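Local coordinates for RNA pseudouridylate synthase domain-containing protein 1 (PDB 5VBB) that probably binds RNA and converts uridines in it to pseudouridine, as a member of the RluA family of pseudouridine synthases, at residues Y87-E92 with R214-T219; H153-G158 with S239-L244; P186-L191 with D201-M206. All coordinates share one frame; numbering follows the deposited sequence.

Interaction 1 of 3, residues Y87-E92 with R214-T219; sequences YRCFKE and RIPTDT
A cysteine sulfur set against a tight turn of backbone is the centre of this contact, and no hydrogen bond joins the two segments. Cys89 sits near the C-terminal end of helix 80-91. Its SG lies anti to the carbonyl carbon (chi1 -59°), which carries the sulfur out from the helix toward 215-217. There Cys89 SG comes to 3.4 Å from O of Pro216. Cys89 SG also touches CD of the Pro216 ring at 4.1 Å and CG2 of Thr217 at 4.1 Å. Pro216 is the centre of an inverse gamma turn, closed by a weak bond from Thr217 N to Ile215 O. This turn brings three successive residues round the one sulfur.

Ile215 uses its two branches separately. CG2 of Ile215 rests 4.0 Å from Cys89 CB. The longer branch reaches the next helix residue, with Ile215 CD1 3.9 Å from CE2 of the Phe90 ring, which it meets obliquely. Phe90 also stacks on His64.

At the solvent-exposed border, Arg88 and Asp218 form a long salt bridge, NH1 to OD2 at 3.6 Å. OD2 lies at the edge of the guanidinium, in its plane, but the carboxylate plane is turned 62° from it. The two groups therefore do not pair flat.

The axes of 87-91 and 214-216 cross at 109° and approach to 8.2 Å. The contact joins the end of helix 80-91 to the C-terminal end of strand 208-216 in the large antiparallel sheet. Pro216 O also accepts a hydrogen bond from Arg94, and Thr217 OG1 bonds Glu220 O. Pro216 O and Thr217 OG1 thus have partners outside the helix, and what holds helix to strand is mainly van der Waals contact around Cys89, with a long salt bridge at the exposed side.

Interaction 2 of 3, residues H153-G158 with S239-L244; sequences HGLYAG and SPHTLL
His241 CG stands between its own backbone N and carbonyl carbon (chi1 49°), which folds the imidazole back over the neighbouring strand. One ring face then lies on Gly154, whose CA is 3.6 Å from the ring centroid in a CH-pi contact. His153 O lies over the same face, also offset from its centre. The ring is also tied at its edge, where His241 ND1 and Thr242 OG1 share a hydrogen bond of 3.0 Å. The strands run antiparallel, and a classic beta bulge interrupts their pairing: His241 and Thr242 both face His153. Both of their N atoms bond His153 O, at 2.9 Å from His241 N and 3.0 Å from Thr242 N. His153 N returns a bond to Thr242 O. Beyond the bulge, Leu155 and Ser239 form a hydrogen-bonded pair. On the His153 ring, CD1 of Leu244 sits over the centre of one face, 3.8 Å from the centroid. NE2 of this ring bonds Ile107 O, and the ring stacks with His106. An alanine in place of His153 would probably leave Leu244 CD1 without its aromatic seat and Ile107 O without this donor. Pro240 points away from 153-158 and packs on Pro232 and Glu152.

Interaction 3 of 3, residues P186-L191 with D201-M206; sequences PVVGDL and DRPFRM
Val187 meets Met206 first, CG1 to CG at 3.7 Å, the two side chains crossing at about a right angle. Val187 also begins a type II beta turn that ends at Asp190. Val188 next touches Pro203, its CG1 3.7 Å from CG of the proline ring. Val188 O receives a CA-H...O contact from Met206 CA, at 3.5 Å. Gly189 packs at the middle, with CA 3.8 Å from Pro203 CG. Its positive phi suits glycine, and a CB there would run into Arg205 O. Gly189 O lies 3.6 Å from Met206 CB. Asp190 lies alongside Met206, pointing the same way, with Asp190 CG 3.6 Å from Met206 SD. In Met206, chi1 and chi2 are extended (-174°, 175°) and carry SD beside Asp190; the chain bends only at chi3. The carboxylate is held from elsewhere: OD1 makes a salt bridge with Arg177 and accepts from the backbone N of Thr192 and Tyr193. Leu191 ends the walk, with CD2 3.9 Å from Asp201 N. The two loop segments thus pack beside the probable active site of this RluA-family fold, where the Met206 side chain lies about 5 Å from that of Asp67, catalytic by similarity, and equally near a bound sulfate.

Overall arrangement
After the small N-terminal sheet and helix 40-47, the chain reaches helix 80-91, whose end opens interaction 1. It then runs through the strands of the large antiparallel sheet, and strand 146-156 opens interaction 2. After helix 175-182 comes interaction 3, a short loop closed between 186-191 and 201-206. It is nested inside both larger loops. Strand 208-216 then closes interaction 1, and strand 238-243 closes interaction 2, so these two cross along the chain. Both reach the same sheet, with centres about 37 Å apart. Interactions 2 and 3 touch through Tyr156, which packs on Val188, Pro203 and Phe204. Interaction 1 lies across the chain's centre from both.

Interaction 1 of 3, residues Y87-E92 with R214-T219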
ATOM      1  N   TYR A  87      17.715   7.042  -2.083  1.00 50.74           N
ATOM      2  CA  TYR A  87      18.101   6.287  -0.880  1.00 53.48           C
ATOM      3  C   TYR A  87      18.224   7.219   0.316  1.00 58.56           C
ATOM      4  O   TYR A  87      17.804   6.851   1.405  1.00 57.68           O
ATOM      5  CB  TYR A  87      19.405   5.503  -1.110  1.00 58.45           C
ATOM      6  CG  TYR A  87      20.028   4.914   0.137  1.00 63.67           C
ATOM      7  CD1 TYR A  87      19.448   3.827   0.783  1.00 65.94           C
ATOM      8  CD2 TYR A  87      21.230   5.402   0.637  1.00 66.61           C
ATOM      9  CE1 TYR A  87      20.029   3.264   1.916  1.00 68.78           C
ATOM     10  CE2 TYR A  87      21.837   4.828   1.752  1.00 68.98           C
ATOM     11  CZ  TYR A  87      21.234   3.754   2.389  1.00 79.16           C
ATOM     12  OH  TYR A  87      21.802   3.177   3.503  1.00 83.52           O
ATOM     13  N   ARG A  88      18.760   8.431   0.098  1.00 56.21           N
ATOM     14  CA  ARG A  88      18.856   9.468   1.134  1.00 55.78           C
ATOM     15  C   ARG A  88      17.460   9.847   1.683  1.00 54.22           C
ATOM     16  O   ARG A  88      17.286   9.832   2.895  1.00 51.26           O
ATOM     17  CB  ARG A  88      19.601  10.716   0.612  1.00 58.94           C
ATOM     18  CG  ARG A  88      20.902  11.000   1.347  1.00 74.25           C
ATOM     19  CD  ARG A  88      21.769  11.975   0.586  1.00 83.84           C
ATOM     20  NE  ARG A  88      22.497  11.321  -0.511  1.00 83.41           N
ATOM     21  CZ  ARG A  88      22.511  11.703  -1.794  1.00 86.94           C
ATOM     22  NH1 ARG A  88      21.817  12.768  -2.192  1.00 68.53           N
ATOM     23  NH2 ARG A  88      23.222  11.021  -2.687  1.00 62.16           N
ATOM     24  N   CYS A  89      16.463  10.131   0.809  1.00 50.09           N
ATOM     25  CA  CYS A  89      15.090  10.477   1.259  1.00 48.38           C
ATOM     26  C   CYS A  89      14.484   9.397   2.111  1.00 49.50           C
ATOM     27  O   CYS A  89      13.825   9.726   3.097  1.00 49.81           O
ATOM     28  CB  CYS A  89      14.165  10.798   0.087  1.00 48.54           C
ATOM     29  SG  CYS A  89      14.733  12.152  -0.934  1.00 53.95           S
ATOM     30  N   PHE A  90      14.641   8.124   1.728  1.00 44.72           N
ATOM     31  CA  PHE A  90      14.045   7.042   2.508  1.00 45.32           C
ATOM     32  C   PHE A  90      14.724   6.886   3.865  1.00 49.75           C
ATOM     33  O   PHE A  90      14.037   6.863   4.882  1.00 48.87           O
ATOM     34  CB  PHE A  90      14.066   5.702   1.735  1.00 46.93           C
ATOM     35  CG  PHE A  90      12.984   5.618   0.683  1.00 46.03           C
ATOM     36  CD1 PHE A  90      11.701   5.223   1.018  1.00 47.30           C
ATOM     37  CD2 PHE A  90      13.231   6.007  -0.618  1.00 48.41           C
ATOM     38  CE1 PHE A  90      10.696   5.172   0.055  1.00 47.23           C
ATOM     39  CE2 PHE A  90      12.216   5.981  -1.578  1.00 50.40           C
ATOM     40  CZ  PHE A  90      10.952   5.573  -1.229  1.00 47.51           C
ATOM     41  N   LYS A  91      16.056   6.853   3.873  1.00 48.33           N
ATOM     42  CA  LYS A  91      16.873   6.681   5.089  1.00 50.12           C
ATOM     43  C   LYS A  91      16.702   7.868   6.054  1.00 55.07           C
ATOM     44  O   LYS A  91      16.711   7.668   7.264  1.00 56.07           O
ATOM     45  CB  LYS A  91      18.364   6.460   4.741  1.00 54.28           C
ATOM     46  CG  LYS A  91      18.956   5.156   5.268  1.00 79.10           C
ATOM     47  CD  LYS A  91      19.363   5.265   6.729  1.00 91.80           C
ATOM     48  CE  LYS A  91      20.002   4.006   7.268  1.00101.17           C
ATOM     49  N   GLU A  92      16.460   9.069   5.529  1.00 51.02           N
ATOM     50  CA  GLU A  92      16.183  10.251   6.353  1.00 50.33           C
ATOM     51  C   GLU A  92      14.701  10.450   6.657  1.00 51.18           C
ATOM     52  O   GLU A  92      14.349  11.468   7.252  1.00 52.33           O
ATOM     53  CB  GLU A  92      16.730  11.497   5.680  1.00 51.39           C
ATOM     54  CG  GLU A  92      18.240  11.487   5.625  1.00 59.41           C
ATOM     55  CD  GLU A  92      18.819  12.657   4.864  1.00 72.12           C
ATOM     56  OE1 GLU A  92      18.040  13.550   4.454  1.00 64.02           O
ATOM     57  OE2 GLU A  92      20.051  12.663   4.646  1.00 68.12           O
ATOM     58  N   ARG A 214       5.607  10.392  -2.812  1.00 31.68           N
ATOM     59  CA  ARG A 214       6.357  11.617  -3.027  1.00 31.23           C
ATOM     60  C   ARG A 214       7.745  11.397  -2.479  1.00 37.67           C
ATOM     61  O   ARG A 214       7.863  11.096  -1.299  1.00 35.47           O
ATOM     62  CB  ARG A 214       5.703  12.797  -2.331  1.00 34.54           C
ATOM     63  CG  ARG A 214       6.299  14.150  -2.747  1.00 38.90           C
ATOM     64  CD  ARG A 214       6.128  15.212  -1.667  1.00 43.94           C
ATOM     65  NE  ARG A 214       4.735  15.400  -1.292  1.00 60.01           N
ATOM     66  CZ  ARG A 214       4.298  16.085  -0.236  1.00 61.89           C
ATOM     67  NH1 ARG A 214       5.156  16.679   0.586  1.00 45.06           N
ATOM     68  NH2 ARG A 214       3.003  16.183   0.002  1.00 49.71           N
ATOM     69  N   ILE A 215       8.793  11.535  -3.339  1.00 36.75           N
ATOM     70  CA  ILE A 215      10.186  11.319  -2.978  1.00 37.15           C
ATOM     71  C   ILE A 215      10.899  12.661  -3.316  1.00 41.99           C
ATOM     72  O   ILE A 215      11.138  12.952  -4.481  1.00 41.75           O
ATOM     73  CB  ILE A 215      10.765  10.123  -3.745  1.00 41.27           C
ATOM     74  CG1 ILE A 215       9.852   8.854  -3.572  1.00 41.47           C
ATOM     75  CG2 ILE A 215      12.212   9.858  -3.290  1.00 42.96           C
ATOM     76  CD1 ILE A 215      10.200   7.695  -4.421  1.00 39.87           C
ATOM     77  N   PRO A 216      11.121  13.515  -2.309  1.00 41.08           N
ATOM     78  CA  PRO A 216      11.673  14.854  -2.573  1.00 42.54           C
ATOM     79  C   PRO A 216      13.188  14.832  -2.716  1.00 49.38           C
ATOM     80  O   PRO A 216      13.904  15.292  -1.835  1.00 50.56           O
ATOM     81  CB  PRO A 216      11.193  15.646  -1.363  1.00 43.91           C
ATOM     82  CG  PRO A 216      11.217  14.644  -0.243  1.00 47.01           C
ATOM     83  CD  PRO A 216      10.783  13.342  -0.879  1.00 42.33           C
ATOM     84  N   THR A 217      13.684  14.304  -3.841  1.00 46.92           N
ATOM     85  CA  THR A 217      15.137  14.205  -4.054  1.00 47.82           C
ATOM     86  C   THR A 217      15.758  15.577  -4.365  1.00 51.90           C
ATOM     87  O   THR A 217      15.068  16.513  -4.753  1.00 47.94           O
ATOM     88  CB  THR A 217      15.519  13.179  -5.158  1.00 53.13           C
ATOM     89  OG1 THR A 217      15.325  13.751  -6.460  1.00 52.16           O
ATOM     90  CG2 THR A 217      14.778  11.860  -5.039  1.00 49.12           C
ATOM     91  N   ASP A 218      17.075  15.658  -4.220  1.00 53.45           N
ATOM     92  CA  ASP A 218      17.846  16.895  -4.469  1.00 55.87           C
ATOM     93  C   ASP A 218      17.585  17.494  -5.866  1.00 61.44           C
ATOM     94  O   ASP A 218      17.414  18.704  -5.969  1.00 64.89           O
ATOM     95  CB  ASP A 218      19.349  16.665  -4.268  1.00 59.26           C
ATOM     96  CG  ASP A 218      19.970  15.496  -5.018  1.00 70.56           C
ATOM     97  OD1 ASP A 218      19.267  14.872  -5.833  1.00 71.25           O
ATOM     98  OD2 ASP A 218      21.163  15.200  -4.774  1.00 79.16           O
ATOM     99  N   THR A 219      17.451  16.658  -6.898  1.00 55.51           N
ATOM    100  CA  THR A 219      17.228  17.096  -8.278  1.00 55.67           C
ATOM    101  C   THR A 219      15.783  17.048  -8.769  1.00 55.00           C
ATOM    102  O   THR A 219      15.465  17.682  -9.774  1.00 53.54           O
ATOM    103  CB  THR A 219      18.042  16.179  -9.218  1.00 67.09           C
ATOM    104  OG1 THR A 219      17.658  14.824  -8.986  1.00 72.12           O
ATOM    105  CG2 THR A 219      19.532  16.316  -9.018  1.00 69.07           C
TER

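Interaction 2 of 3, residues H153-G158 with S239-L244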
ATOM      1  N   HIS A 153     -18.550   3.594   2.833  1.00 40.35           N
ATOM      2  CA  HIS A 153     -19.069   2.314   3.310  1.00 39.96           C
ATOM      3  C   HIS A 153     -19.769   1.711   2.107  1.00 43.19           C
ATOM      4  O   HIS A 153     -20.369   2.432   1.301  1.00 41.14           O
ATOM      5  CB  HIS A 153     -20.079   2.461   4.451  1.00 41.89           C
ATOM      6  CG  HIS A 153     -19.482   2.838   5.767  1.00 44.95           C
ATOM      7  ND1 HIS A 153     -20.265   3.332   6.782  1.00 47.34           N
ATOM      8  CD2 HIS A 153     -18.204   2.739   6.211  1.00 45.78           C
ATOM      9  CE1 HIS A 153     -19.438   3.597   7.780  1.00 46.77           C
ATOM     10  NE2 HIS A 153     -18.196   3.223   7.493  1.00 45.91           N
ATOM     11  N   GLY A 154     -19.711   0.391   2.008  1.00 39.42           N
ATOM     12  CA  GLY A 154     -20.368  -0.329   0.932  1.00 40.36           C
ATOM     13  C   GLY A 154     -20.373  -1.812   1.179  1.00 43.39           C
ATOM     14  O   GLY A 154     -20.009  -2.257   2.271  1.00 41.00           O
ATOM     15  N   LEU A 155     -20.657  -2.588   0.126  1.00 40.86           N
ATOM     16  CA  LEU A 155     -20.579  -4.033   0.228  1.00 42.20           C
ATOM     17  C   LEU A 155     -19.554  -4.529  -0.792  1.00 45.37           C
ATOM     18  O   LEU A 155     -19.532  -4.018  -1.913  1.00 43.61           O
ATOM     19  CB  LEU A 155     -21.928  -4.722  -0.034  1.00 44.73           C
ATOM     20  CG  LEU A 155     -23.145  -4.280   0.787  1.00 49.94           C
ATOM     21  CD1 LEU A 155     -24.365  -4.896   0.247  1.00 51.50           C
ATOM     22  CD2 LEU A 155     -22.973  -4.597   2.271  1.00 49.68           C
ATOM     23  N   TYR A 156     -18.697  -5.510  -0.397  1.00 41.36           N
ATOM     24  CA  TYR A 156     -17.778  -6.174  -1.305  1.00 40.21           C
ATOM     25  C   TYR A 156     -18.242  -7.625  -1.373  1.00 44.32           C
ATOM     26  O   TYR A 156     -18.258  -8.307  -0.342  1.00 42.20           O
ATOM     27  CB  TYR A 156     -16.313  -6.079  -0.871  1.00 39.62           C
ATOM     28  CG  TYR A 156     -15.440  -6.564  -1.990  1.00 39.99           C
ATOM     29  CD1 TYR A 156     -15.159  -5.738  -3.073  1.00 40.40           C
ATOM     30  CD2 TYR A 156     -15.148  -7.919  -2.126  1.00 40.48           C
ATOM     31  CE1 TYR A 156     -14.516  -6.222  -4.205  1.00 40.05           C
ATOM     32  CE2 TYR A 156     -14.511  -8.414  -3.255  1.00 41.51           C
ATOM     33  CZ  TYR A 156     -14.204  -7.561  -4.298  1.00 44.93           C
ATOM     34  OH  TYR A 156     -13.576  -8.049  -5.397  1.00 43.55           O
ATOM     35  N   ALA A 157     -18.714  -8.069  -2.561  1.00 41.78           N
ATOM     36  CA  ALA A 157     -19.255  -9.404  -2.758  1.00 41.93           C
ATOM     37  C   ALA A 157     -20.328  -9.659  -1.669  1.00 47.42           C
ATOM     38  O   ALA A 157     -20.330 -10.697  -1.016  1.00 46.44           O
ATOM     39  CB  ALA A 157     -18.146 -10.456  -2.708  1.00 42.36           C
ATOM     40  N   GLY A 158     -21.169  -8.647  -1.431  1.00 44.93           N
ATOM     41  CA  GLY A 158     -22.256  -8.721  -0.462  1.00 46.57           C
ATOM     42  C   GLY A 158     -21.913  -8.609   1.013  1.00 49.83           C
ATOM     43  O   GLY A 158     -22.814  -8.690   1.845  1.00 51.67           O
ATOM     44  N   SER A 239     -19.615  -2.409  -4.302  1.00 42.63           N
ATOM     45  CA  SER A 239     -20.840  -1.631  -4.353  1.00 43.58           C
ATOM     46  C   SER A 239     -20.848  -0.562  -3.242  1.00 45.94           C
ATOM     47  O   SER A 239     -21.336  -0.803  -2.127  1.00 45.15           O
ATOM     48  CB  SER A 239     -22.054  -2.543  -4.245  1.00 48.83           C
ATOM     49  OG  SER A 239     -23.212  -1.816  -4.608  1.00 61.93           O
ATOM     50  N   PRO A 240     -20.315   0.632  -3.536  1.00 42.80           N
ATOM     51  CA  PRO A 240     -20.347   1.709  -2.522  1.00 43.98           C
ATOM     52  C   PRO A 240     -21.767   2.181  -2.259  1.00 50.83           C
ATOM     53  O   PRO A 240     -22.519   2.306  -3.216  1.00 49.81           O
ATOM     54  CB  PRO A 240     -19.484   2.823  -3.125  1.00 44.99           C
ATOM     55  CG  PRO A 240     -19.168   2.431  -4.491  1.00 48.78           C
ATOM     56  CD  PRO A 240     -19.687   1.071  -4.797  1.00 45.05           C
ATOM     57  N   HIS A 241     -22.151   2.382  -0.976  1.00 51.73           N
ATOM     58  CA  HIS A 241     -23.499   2.874  -0.634  1.00 53.72           C
ATOM     59  C   HIS A 241     -23.481   4.213   0.117  1.00 57.73           C
ATOM     60  O   HIS A 241     -24.422   4.985  -0.078  1.00 59.92           O
ATOM     61  CB  HIS A 241     -24.371   1.879   0.148  1.00 56.28           C
ATOM     62  CG  HIS A 241     -23.786   1.209   1.350  1.00 60.63           C
ATOM     63  ND1 HIS A 241     -23.607   1.890   2.561  1.00 63.76           N
ATOM     64  CD2 HIS A 241     -23.599  -0.115   1.571  1.00 62.88           C
ATOM     65  CE1 HIS A 241     -23.184   0.972   3.425  1.00 62.63           C
ATOM     66  NE2 HIS A 241     -23.121  -0.248   2.846  1.00 62.15           N
ATOM     67  N   THR A 242     -22.484   4.483   0.986  1.00 50.56           N
ATOM     68  CA  THR A 242     -22.441   5.750   1.746  1.00 49.89           C
ATOM     69  C   THR A 242     -21.103   6.440   1.562  1.00 51.56           C
ATOM     70  O   THR A 242     -20.065   5.833   1.809  1.00 49.34           O
ATOM     71  CB  THR A 242     -22.668   5.522   3.237  1.00 52.30           C
ATOM     72  OG1 THR A 242     -23.853   4.761   3.422  1.00 55.60           O
ATOM     73  CG2 THR A 242     -22.766   6.850   4.030  1.00 54.49           C
ATOM     74  N   LEU A 243     -21.131   7.710   1.175  1.00 49.51           N
ATOM     75  CA  LEU A 243     -19.921   8.504   1.034  1.00 49.43           C
ATOM     76  C   LEU A 243     -19.639   9.222   2.334  1.00 51.66           C
ATOM     77  O   LEU A 243     -20.490   9.971   2.795  1.00 52.79           O
ATOM     78  CB  LEU A 243     -20.078   9.533  -0.087  1.00 50.71           C
ATOM     79  CG  LEU A 243     -18.852  10.424  -0.358  1.00 55.62           C
ATOM     80  CD1 LEU A 243     -17.716   9.640  -0.969  1.00 54.30           C
ATOM     81  CD2 LEU A 243     -19.229  11.566  -1.265  1.00 62.57           C
ATOM     82  N   LEU A 244     -18.454   9.008   2.922  1.00 45.48           N
ATOM     83  CA  LEU A 244     -18.041   9.734   4.113  1.00 45.77           C
ATOM     84  C   LEU A 244     -17.140  10.896   3.704  1.00 51.33           C
ATOM     85  O   LEU A 244     -17.394  12.039   4.110  1.00 53.35           O
ATOM     86  CB  LEU A 244     -17.338   8.833   5.153  1.00 45.69           C
ATOM     87  CG  LEU A 244     -18.279   7.934   6.000  1.00 53.85           C
ATOM     88  CD1 LEU A 244     -18.513   6.615   5.333  1.00 52.70           C
ATOM     89  CD2 LEU A 244     -17.693   7.687   7.413  1.00 62.43           C
TER

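Interaction 3 of 3, residues P186-L191 with D201-M206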
ATOM      1  N   PRO A 186      -9.625  -6.133   8.882  1.00 36.33           N
ATOM      2  CA  PRO A 186      -8.546  -6.579   7.993  1.00 34.88           C
ATOM      3  C   PRO A 186      -8.765  -6.218   6.536  1.00 39.29           C
ATOM      4  O   PRO A 186      -9.899  -6.056   6.083  1.00 38.64           O
ATOM      5  CB  PRO A 186      -8.521  -8.106   8.186  1.00 38.13           C
ATOM      6  CG  PRO A 186      -9.805  -8.447   8.812  1.00 44.14           C
ATOM      7  CD  PRO A 186     -10.261  -7.279   9.585  1.00 40.05           C
ATOM      8  N   VAL A 187      -7.666  -6.196   5.770  1.00 35.81           N
ATOM      9  CA  VAL A 187      -7.763  -5.928   4.354  1.00 34.08           C
ATOM     10  C   VAL A 187      -8.469  -7.104   3.693  1.00 38.30           C
ATOM     11  O   VAL A 187      -8.165  -8.260   3.963  1.00 36.91           O
ATOM     12  CB  VAL A 187      -6.375  -5.678   3.724  1.00 37.04           C
ATOM     13  CG1 VAL A 187      -6.481  -5.539   2.213  1.00 36.53           C
ATOM     14  CG2 VAL A 187      -5.693  -4.485   4.349  1.00 36.11           C
ATOM     15  N   VAL A 188      -9.418  -6.791   2.808  1.00 36.45           N
ATOM     16  CA  VAL A 188     -10.152  -7.793   2.051  1.00 34.43           C
ATOM     17  C   VAL A 188      -9.178  -8.548   1.166  1.00 39.05           C
ATOM     18  O   VAL A 188      -8.376  -7.939   0.472  1.00 35.66           O
ATOM     19  CB  VAL A 188     -11.290  -7.144   1.222  1.00 39.67           C
ATOM     20  CG1 VAL A 188     -11.915  -8.148   0.262  1.00 39.63           C
ATOM     21  CG2 VAL A 188     -12.365  -6.539   2.144  1.00 39.85           C
ATOM     22  N   GLY A 189      -9.263  -9.873   1.201  1.00 37.44           N
ATOM     23  CA  GLY A 189      -8.399 -10.760   0.435  1.00 36.38           C
ATOM     24  C   GLY A 189      -6.999 -10.916   1.012  1.00 38.19           C
ATOM     25  O   GLY A 189      -6.101 -11.452   0.340  1.00 37.30           O
ATOM     26  N   ASP A 190      -6.805 -10.529   2.264  1.00 35.88           N
ATOM     27  CA  ASP A 190      -5.511 -10.679   2.927  1.00 36.16           C
ATOM     28  C   ASP A 190      -5.369 -12.104   3.445  1.00 41.05           C
ATOM     29  O   ASP A 190      -5.929 -12.464   4.484  1.00 38.81           O
ATOM     30  CB  ASP A 190      -5.327  -9.666   4.048  1.00 37.76           C
ATOM     31  CG  ASP A 190      -3.907  -9.572   4.570  1.00 43.05           C
ATOM     32  OD1 ASP A 190      -3.186 -10.573   4.508  1.00 38.46           O
ATOM     33  OD2 ASP A 190      -3.552  -8.527   5.149  1.00 40.84           O
ATOM     34  N   LEU A 191      -4.572 -12.892   2.731  1.00 38.29           N
ATOM     35  CA  LEU A 191      -4.384 -14.308   3.045  1.00 41.15           C
ATOM     36  C   LEU A 191      -3.545 -14.556   4.279  1.00 44.49           C
ATOM     37  O   LEU A 191      -3.594 -15.650   4.806  1.00 45.20           O
ATOM     38  CB  LEU A 191      -3.756 -15.032   1.849  1.00 42.24           C
ATOM     39  CG  LEU A 191      -4.571 -14.998   0.556  1.00 46.12           C
ATOM     40  CD1 LEU A 191      -3.797 -15.621  -0.583  1.00 49.00           C
ATOM     41  CD2 LEU A 191      -5.907 -15.675   0.745  1.00 47.85           C
ATOM     42  N   ASP A 201      -9.720 -16.282   0.952  1.00 44.52           N
ATOM     43  CA  ASP A 201      -9.398 -17.034  -0.235  1.00 45.84           C
ATOM     44  C   ASP A 201     -10.386 -16.714  -1.387  1.00 49.65           C
ATOM     45  O   ASP A 201     -10.081 -17.061  -2.527  1.00 49.21           O
ATOM     46  CB  ASP A 201      -9.398 -18.559   0.081  1.00 50.67           C
ATOM     47  CG  ASP A 201     -10.660 -19.141   0.676  1.00 72.85           C
ATOM     48  OD1 ASP A 201     -11.350 -18.420   1.436  1.00 76.84           O
ATOM     49  OD2 ASP A 201     -10.890 -20.359   0.497  1.00 86.23           O
ATOM     50  N   ARG A 202     -11.557 -16.072  -1.117  1.00 44.14           N
ATOM     51  CA  ARG A 202     -12.567 -15.864  -2.155  1.00 44.78           C
ATOM     52  C   ARG A 202     -12.331 -14.597  -3.004  1.00 45.41           C
ATOM     53  O   ARG A 202     -12.607 -14.686  -4.179  1.00 43.11           O
ATOM     54  CB  ARG A 202     -13.982 -15.866  -1.552  1.00 48.42           C
ATOM     55  CG  ARG A 202     -14.276 -17.182  -0.822  1.00 55.61           C
ATOM     56  CD  ARG A 202     -15.740 -17.514  -0.676  1.00 69.20           C
ATOM     57  NE  ARG A 202     -16.396 -16.787   0.420  1.00 73.93           N
ATOM     58  CZ  ARG A 202     -17.043 -17.333   1.460  1.00 88.21           C
ATOM     59  NH1 ARG A 202     -17.080 -18.654   1.617  1.00 83.10           N
ATOM     60  NH2 ARG A 202     -17.619 -16.558   2.371  1.00 67.28           N
ATOM     61  N   PRO A 203     -11.826 -13.426  -2.519  1.00 41.30           N
ATOM     62  CA  PRO A 203     -11.597 -12.294  -3.439  1.00 40.11           C
ATOM     63  C   PRO A 203     -10.475 -12.569  -4.445  1.00 44.25           C
ATOM     64  O   PRO A 203      -9.591 -13.392  -4.212  1.00 42.83           O
ATOM     65  CB  PRO A 203     -11.271 -11.121  -2.488  1.00 40.95           C
ATOM     66  CG  PRO A 203     -11.756 -11.542  -1.178  1.00 43.25           C
ATOM     67  CD  PRO A 203     -11.505 -13.022  -1.141  1.00 39.75           C
ATOM     68  N   PHE A 204     -10.548 -11.907  -5.600  1.00 40.87           N
ATOM     69  CA  PHE A 204      -9.590 -12.158  -6.675  1.00 41.71           C
ATOM     70  C   PHE A 204      -8.218 -11.627  -6.345  1.00 44.02           C
ATOM     71  O   PHE A 204      -7.257 -12.012  -7.005  1.00 42.36           O
ATOM     72  CB  PHE A 204     -10.082 -11.569  -8.008  1.00 43.69           C
ATOM     73  CG  PHE A 204      -9.785 -10.106  -8.251  1.00 43.95           C
ATOM     74  CD1 PHE A 204     -10.669  -9.116  -7.822  1.00 45.59           C
ATOM     75  CD2 PHE A 204      -8.711  -9.725  -9.040  1.00 44.11           C
ATOM     76  CE1 PHE A 204     -10.505  -7.799  -8.215  1.00 44.74           C
ATOM     77  CE2 PHE A 204      -8.505  -8.386  -9.374  1.00 44.71           C
ATOM     78  CZ  PHE A 204      -9.403  -7.426  -8.960  1.00 41.65           C
ATOM     79  N   ARG A 205      -8.114 -10.721  -5.349  1.00 38.61           N
ATOM     80  CA  ARG A 205      -6.845 -10.112  -4.963  1.00 38.91           C
ATOM     81  C   ARG A 205      -6.926  -9.573  -3.571  1.00 40.50           C
ATOM     82  O   ARG A 205      -7.993  -9.538  -2.994  1.00 39.85           O
ATOM     83  CB  ARG A 205      -6.551  -8.956  -5.904  1.00 34.38           C
ATOM     84  CG  ARG A 205      -7.533  -7.796  -5.833  1.00 35.56           C
ATOM     85  CD  ARG A 205      -6.954  -6.549  -6.490  1.00 38.28           C
ATOM     86  NE  ARG A 205      -5.895  -6.012  -5.642  1.00 39.89           N
ATOM     87  CZ  ARG A 205      -5.177  -4.938  -5.897  1.00 47.60           C
ATOM     88  NH1 ARG A 205      -5.388  -4.238  -7.004  1.00 38.91           N
ATOM     89  NH2 ARG A 205      -4.237  -4.550  -5.049  1.00 37.16           N
ATOM     90  N   MET A 206      -5.811  -9.119  -3.047  1.00 37.12           N
ATOM     91  CA  MET A 206      -5.800  -8.435  -1.775  1.00 35.48           C
ATOM     92  C   MET A 206      -6.045  -6.964  -2.076  1.00 37.09           C
ATOM     93  O   MET A 206      -5.371  -6.410  -2.936  1.00 34.74           O
ATOM     94  CB  MET A 206      -4.475  -8.608  -1.058  1.00 37.13           C
ATOM     95  CG  MET A 206      -4.521  -8.029   0.308  1.00 37.53           C
ATOM     96  SD  MET A 206      -3.022  -8.333   1.279  1.00 40.49           S
ATOM     97  CE  MET A 206      -1.918  -7.141   0.496  1.00 36.96           C
TER